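Local coordinates for bacterioferritin (Mycobacterium tuberculosis, PDB 3UOI), which probably oxidises ferrous iron with dioxygen at a ferroxidase centre and stores the ferric product as mineral inside a 24-subunit, heme-binding shell, at residues 26-29 / 30-34; 130-133 / 134-137. One frame throughout, in Å; residues are numbered along the deposited sequence.

Contact 1 (26-29 / 30-34); sequences QYFL and HSKMQ. With HEM (protoporphyrin IX containing Fe), chain B.
Four i to i+4 backbone bonds run from Q26, Y27, F28 and L29 to H30, S31, K32 and M33, so 26-34 is unbroken helix. The O of F28 takes two donors. The N of K32 reaches it at 3.0 Å, nearly in line with the carbonyl. The OG of S31, also 3.0 Å from F28 O, comes in the carbonyl plane on a lone pair. The ring of F28 lies alongside K32, with K32 CG 3.7 Å from F28 CE2. With chi1 at -165° the F28 ring stands out from the helix, where one face meets the heme: methyl carbon CMB sits over the ring centre, 3.4 Å from F28 CE2. F28 is part of the wall of the bacterioferritin heme pocket, on helix 7-36 of the ferritin four-helix bundle. K32 bends at chi2 and chi3, and its NZ makes salt bridges to D62 and E58 of the second subunit. On another side of the helix, Q26 CG lies over one face of the H30 imidazole, 4.2 Å from the ring centroid, a CH-pi contact. The polar ends of both go to other partners: Q26 OE1 accepts from R80 N, and H30 NE2 pairs with G82 N.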
loop_
_atom_site.group_PDB
_atom_site.type_symbol
_atom_site.label_atom_id
_atom_site.label_comp_id
_atom_site.label_asym_id
_atom_site.label_seq_id
_atom_site.Cartn_x
_atom_site.Cartn_y
_atom_site.Cartn_z
ATOM N N GLN A 26 43.950 13.450 -20.701
ATOM C CA GLN A 26 44.819 13.702 -19.597
ATOM C C GLN A 26 44.100 13.437 -18.319
ATOM O O GLN A 26 44.620 12.759 -17.497
ATOM C CB GLN A 26 45.441 15.090 -19.654
ATOM C CG GLN A 26 46.446 15.446 -18.580
ATOM C CD GLN A 26 47.070 16.769 -18.859
ATOM O OE1 GLN A 26 47.691 16.950 -19.860
ATOM N NE2 GLN A 26 46.891 17.703 -17.967
ATOM N N TYR A 27 42.880 13.936 -18.211
ATOM C CA TYR A 27 42.103 13.808 -17.013
ATOM C C TYR A 27 41.771 12.362 -16.708
ATOM O O TYR A 27 41.846 11.933 -15.606
ATOM C CB TYR A 27 40.829 14.684 -17.023
ATOM C CG TYR A 27 41.015 16.214 -17.081
ATOM C CD1 TYR A 27 42.230 16.800 -16.893
ATOM C CD2 TYR A 27 39.971 17.047 -17.334
ATOM C CE1 TYR A 27 42.401 18.173 -16.978
ATOM C CE2 TYR A 27 40.145 18.436 -17.408
ATOM C CZ TYR A 27 41.369 18.994 -17.243
ATOM O OH TYR A 27 41.577 20.373 -17.317
ATOM N N PHE A 28 41.418 11.631 -17.731
ATOM C CA PHE A 28 41.046 10.247 -17.490
ATOM C C PHE A 28 42.186 9.421 -16.975
ATOM O O PHE A 28 42.058 8.835 -15.957
ATOM C CB PHE A 28 40.505 9.564 -18.742
ATOM C CG PHE A 28 39.783 8.259 -18.470
ATOM C CD1 PHE A 28 38.444 8.243 -18.098
ATOM C CD2 PHE A 28 40.423 7.054 -18.585
ATOM C CE1 PHE A 28 37.779 7.052 -17.866
ATOM C CE2 PHE A 28 39.736 5.864 -18.340
ATOM C CZ PHE A 28 38.427 5.881 -17.989
ATOM N N LEU A 29 43.310 9.460 -17.683
ATOM C CA LEU A 29 44.472 8.667 -17.335
ATOM C C LEU A 29 44.953 9.050 -15.962
ATOM O O LEU A 29 45.307 8.233 -15.223
ATOM C CB LEU A 29 45.574 8.763 -18.344
ATOM C CG LEU A 29 46.790 7.932 -18.030
ATOM C CD1 LEU A 29 46.602 6.511 -18.294
ATOM C CD2 LEU A 29 47.905 8.426 -18.809
ATOM N N HIS A 30 44.876 10.317 -15.634
ATOM C CA HIS A 30 45.204 10.776 -14.304
ATOM C C HIS A 30 44.296 10.144 -13.236
ATOM O O HIS A 30 44.768 9.752 -12.207
ATOM C CB HIS A 30 45.154 12.293 -14.200
ATOM C CG HIS A 30 46.421 12.968 -14.597
ATOM N ND1 HIS A 30 46.585 14.324 -14.536
ATOM C CD2 HIS A 30 47.573 12.475 -15.073
ATOM C CE1 HIS A 30 47.782 14.637 -14.968
ATOM N NE2 HIS A 30 48.399 13.530 -15.303
ATOM N N SER A 31 43.008 10.045 -13.531
ATOM C CA SER A 31 42.070 9.396 -12.635
ATOM C C SER A 31 42.344 7.895 -12.420
ATOM O O SER A 31 42.260 7.413 -11.326
ATOM C CB SER A 31 40.627 9.687 -13.004
ATOM O OG SER A 31 40.083 8.716 -13.766
ATOM N N LYS A 32 42.675 7.184 -13.476
ATOM C CA LYS A 32 43.077 5.803 -13.365
ATOM C C LYS A 32 44.377 5.642 -12.580
ATOM O O LYS A 32 44.520 4.714 -11.846
ATOM C CB LYS A 32 43.258 5.174 -14.718
ATOM C CG LYS A 32 42.092 5.203 -15.583
ATOM C CD LYS A 32 40.890 4.551 -15.026
ATOM C CE LYS A 32 41.003 3.079 -14.871
ATOM N NZ LYS A 32 40.084 2.570 -13.943
ATOM N N MET A 33 45.326 6.532 -12.818
ATOM C CA MET A 33 46.587 6.523 -12.134
ATOM C C MET A 33 46.350 6.818 -10.680
ATOM O O MET A 33 46.999 6.264 -9.865
ATOM C CB MET A 33 47.574 7.535 -12.697
ATOM C CG MET A 33 48.186 7.281 -14.066
ATOM S SD MET A 33 49.360 8.562 -14.571
ATOM C CE MET A 33 50.774 8.345 -13.569
ATOM N N GLN A 34 45.439 7.730 -10.378
ATOM C CA GLN A 34 45.101 8.044 -8.995
ATOM C C GLN A 34 44.445 6.847 -8.300
ATOM O O GLN A 34 44.765 6.498 -7.221
ATOM C CB GLN A 34 44.279 9.314 -8.875
ATOM C CG GLN A 34 44.961 10.537 -9.326
ATOM C CD GLN A 34 44.074 11.746 -9.550
ATOM O OE1 GLN A 34 42.893 11.706 -9.367
ATOM N NE2 GLN A 34 44.672 12.828 -9.927
HETATM C CHA HEM B . 31.166 8.241 -21.108
HETATM C CHB HEM B . 35.683 6.586 -21.120
HETATM C CHC HEM B . 36.629 9.395 -24.930
HETATM C CHD HEM B . 32.040 10.907 -25.101
HETATM C C1A HEM B . 32.237 7.410 -20.861
HETATM C C2A HEM B . 32.279 6.191 -20.087
HETATM C C3A HEM B . 33.559 5.766 -20.097
HETATM C C4A HEM B . 34.337 6.673 -20.858
HETATM C CMA HEM B . 34.158 4.507 -19.451
HETATM C CAA HEM B . 31.015 5.585 -19.410
HETATM C CBA HEM B . 30.024 5.226 -20.528
HETATM C CGA HEM B . 29.358 3.859 -20.420
HETATM O O1A HEM B . 28.890 3.264 -21.461
HETATM O O2A HEM B . 29.269 3.347 -19.271
HETATM C C1B HEM B . 36.364 7.250 -22.126
HETATM C C2B HEM B . 37.803 7.215 -22.359
HETATM C C3B HEM B . 38.070 7.968 -23.419
HETATM C C4B HEM B . 36.799 8.528 -23.874
HETATM C CMB HEM B . 38.868 6.408 -21.569
HETATM C CAB HEM B . 39.514 8.153 -23.971
HETATM C CBB HEM B . 39.803 9.138 -24.813
HETATM C C1C HEM B . 35.490 10.070 -25.349
HETATM C C2C HEM B . 35.426 11.084 -26.399
HETATM C C3C HEM B . 34.133 11.469 -26.449
HETATM C C4C HEM B . 33.377 10.789 -25.404
HETATM C CMC HEM B . 36.616 11.564 -27.278
HETATM C CAC HEM B . 33.505 12.494 -27.393
HETATM C CBC HEM B . 32.349 13.014 -26.967
HETATM C C1D HEM B . 31.417 10.390 -23.991
HETATM C C2D HEM B . 30.099 10.765 -23.559
HETATM C C3D HEM B . 29.868 9.918 -22.321
HETATM C C4D HEM B . 31.032 9.143 -22.151
HETATM C CMD HEM B . 29.101 11.754 -24.249
HETATM C CAD HEM B . 28.641 9.840 -21.437
HETATM C CBD HEM B . 28.709 11.062 -20.535
HETATM C CGD HEM B . 27.590 10.901 -19.548
HETATM O O1D HEM B . 27.299 9.736 -19.130
HETATM O O2D HEM B . 26.992 11.935 -19.200
HETATM N NA HEM B . 33.511 7.661 -21.278
HETATM N NB HEM B . 35.770 8.081 -23.048
HETATM N NC HEM B . 34.230 9.951 -24.801
HETATM N ND HEM B . 32.002 9.482 -23.125
HETATM FE FE HEM B . 33.815 8.859 -23.076
#

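Contact 2 (130-133 / 134-137)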
loop_
_atom_site.group_PDB
_atom_site.type_symbol
_atom_site.label_atom_id
_atom_site.label_comp_id
_atom_site.label_asym_id
_atom_site.label_seq_id
_atom_site.Cartn_x
_atom_site.Cartn_y
_atom_site.Cartn_z
ATOM N N GLU A 130 36.992 27.844 -15.063
ATOM C CA GLU A 130 37.360 28.675 -13.936
ATOM C C GLU A 130 37.114 27.921 -12.614
ATOM O O GLU A 130 37.948 27.885 -11.729
ATOM C CB GLU A 130 36.629 30.013 -13.974
ATOM C CG GLU A 130 36.864 30.860 -15.198
ATOM C CD GLU A 130 36.197 32.220 -15.151
ATOM O OE1 GLU A 130 35.125 32.324 -14.655
ATOM O OE2 GLU A 130 36.724 33.163 -15.606
ATOM N N GLU A 131 35.973 27.261 -12.562
ATOM C CA GLU A 131 35.659 26.434 -11.405
ATOM C C GLU A 131 36.720 25.373 -11.233
ATOM O O GLU A 131 37.244 25.199 -10.174
ATOM C CB GLU A 131 34.268 25.803 -11.527
ATOM C CG GLU A 131 33.171 26.805 -11.417
ATOM C CD GLU A 131 31.849 26.272 -10.889
ATOM O OE1 GLU A 131 31.743 25.117 -10.490
ATOM O OE2 GLU A 131 30.898 27.054 -10.864
ATOM N N HIS A 132 37.108 24.743 -12.308
ATOM C CA HIS A 132 38.130 23.742 -12.198
ATOM C C HIS A 132 39.466 24.261 -11.692
ATOM O O HIS A 132 40.070 23.647 -10.865
ATOM C CB HIS A 132 38.364 23.130 -13.541
ATOM C CG HIS A 132 38.981 21.783 -13.484
ATOM N ND1 HIS A 132 39.211 21.031 -14.601
ATOM C CD2 HIS A 132 39.437 21.059 -12.447
ATOM C CE1 HIS A 132 39.777 19.898 -14.256
ATOM N NE2 HIS A 132 39.919 19.885 -12.953
ATOM N N ILE A 133 39.900 25.404 -12.206
ATOM C CA ILE A 133 41.153 25.974 -11.832
ATOM C C ILE A 133 41.120 26.308 -10.377
ATOM O O ILE A 133 42.069 26.047 -9.697
ATOM C CB ILE A 133 41.477 27.217 -12.649
ATOM C CG1 ILE A 133 41.877 26.847 -14.067
ATOM C CG2 ILE A 133 42.562 28.032 -11.968
ATOM C CD1 ILE A 133 41.514 27.807 -15.027
ATOM N N ASP A 134 39.998 26.859 -9.938
ATOM C CA ASP A 134 39.801 27.253 -8.556
ATOM C C ASP A 134 39.903 25.991 -7.691
ATOM O O ASP A 134 40.612 25.974 -6.756
ATOM C CB ASP A 134 38.503 28.044 -8.384
ATOM C CG ASP A 134 38.181 28.422 -6.943
ATOM O OD1 ASP A 134 39.026 28.502 -6.124
ATOM O OD2 ASP A 134 37.038 28.693 -6.663
ATOM N N TYR A 135 39.273 24.914 -8.109
ATOM C CA TYR A 135 39.390 23.647 -7.418
ATOM C C TYR A 135 40.801 23.112 -7.378
ATOM O O TYR A 135 41.210 22.641 -6.391
ATOM C CB TYR A 135 38.526 22.584 -8.063
ATOM C CG TYR A 135 38.917 21.181 -7.707
ATOM C CD1 TYR A 135 38.452 20.576 -6.567
ATOM C CD2 TYR A 135 39.765 20.484 -8.497
ATOM C CE1 TYR A 135 38.817 19.321 -6.250
ATOM C CE2 TYR A 135 40.142 19.249 -8.192
ATOM C CZ TYR A 135 39.678 18.651 -7.069
ATOM O OH TYR A 135 40.093 17.396 -6.811
ATOM N N LEU A 136 41.519 23.188 -8.469
ATOM C CA LEU A 136 42.890 22.695 -8.547
ATOM C C LEU A 136 43.992 23.450 -7.730
ATOM O O LEU A 136 44.852 22.832 -7.139
ATOM C CB LEU A 136 43.295 22.523 -10.001
ATOM C CG LEU A 136 42.597 21.453 -10.832
ATOM C CD1 LEU A 136 42.808 21.629 -12.287
ATOM C CD2 LEU A 136 43.050 20.120 -10.452
ATOM N N GLU A 137 43.938 24.774 -7.766
ATOM C CA GLU A 137 44.759 25.674 -7.007
ATOM C C GLU A 137 44.495 25.534 -5.516
ATOM O O GLU A 137 45.399 25.471 -4.783
ATOM C CB GLU A 137 44.604 27.120 -7.498
ATOM C CG GLU A 137 44.904 27.299 -8.973
ATOM C CD GLU A 137 44.862 28.701 -9.482
ATOM O OE1 GLU A 137 44.133 29.514 -8.974
ATOM O OE2 GLU A 137 45.533 28.958 -10.446
#
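The backbone carbonyls of E130, E131, H132 and I133 are each satisfied by the N four residues on, so D134, Y135, L136 and E137 all have their N-H groups used. The shortest of the four bonds is L136 N to H132 O, 2.8 Å. The straightest is E137 N to I133 O, 3.0 Å at 175°. The E137 carboxylate has polar partners at both oxygens: OE2 bonds to Y97 OH, and OE1 to the backbone N of M3 of the third subunit. On the same side of the helix, I133 CG2 packs alongside E137, 3.5 Å from E137 CD. E130 OE1 also faces the third subunit, with a salt bridge to R63 and a hydrogen bond to T117. H132 makes a different kind of contact. Its chi1 of -158° sets the ring out from the helix, and L136 reaches back a turn to lay CD1 on one face, a CH-pi contact 3.7 Å from the ring centroid. The edge of the same imidazole meets Y135, with H132 CD2 4.0 Å from Y135 CD2. H132 is a predicted ligand of the second iron, and L136 and I133 also touch E96, another predicted ligand of that iron. A histidine carried on a bundle helix beside carboxylate ligands is characteristic of the ferritin-like diiron site.

Contact 1 lies on helix 7-36 and contact 2 on helix 116-146, two helices of the same ferritin-like bundle. Contact 1 comes first along the chain and closes before contact 2 opens. Their centres are about 17 Å apart, yet they touch through Y27 and H132: Y27 CE2 is 3.5 Å from H132 CE1, with the ring planes at about 75°. Y27 also packs on E96 of helix 85-112. Helix 7-36 therefore faces two ways here, to the heme shared with the second subunit through F28 and to the predicted iron site through Y27. Contact 2 links that site in sequence to residues at subunit interfaces of the shell.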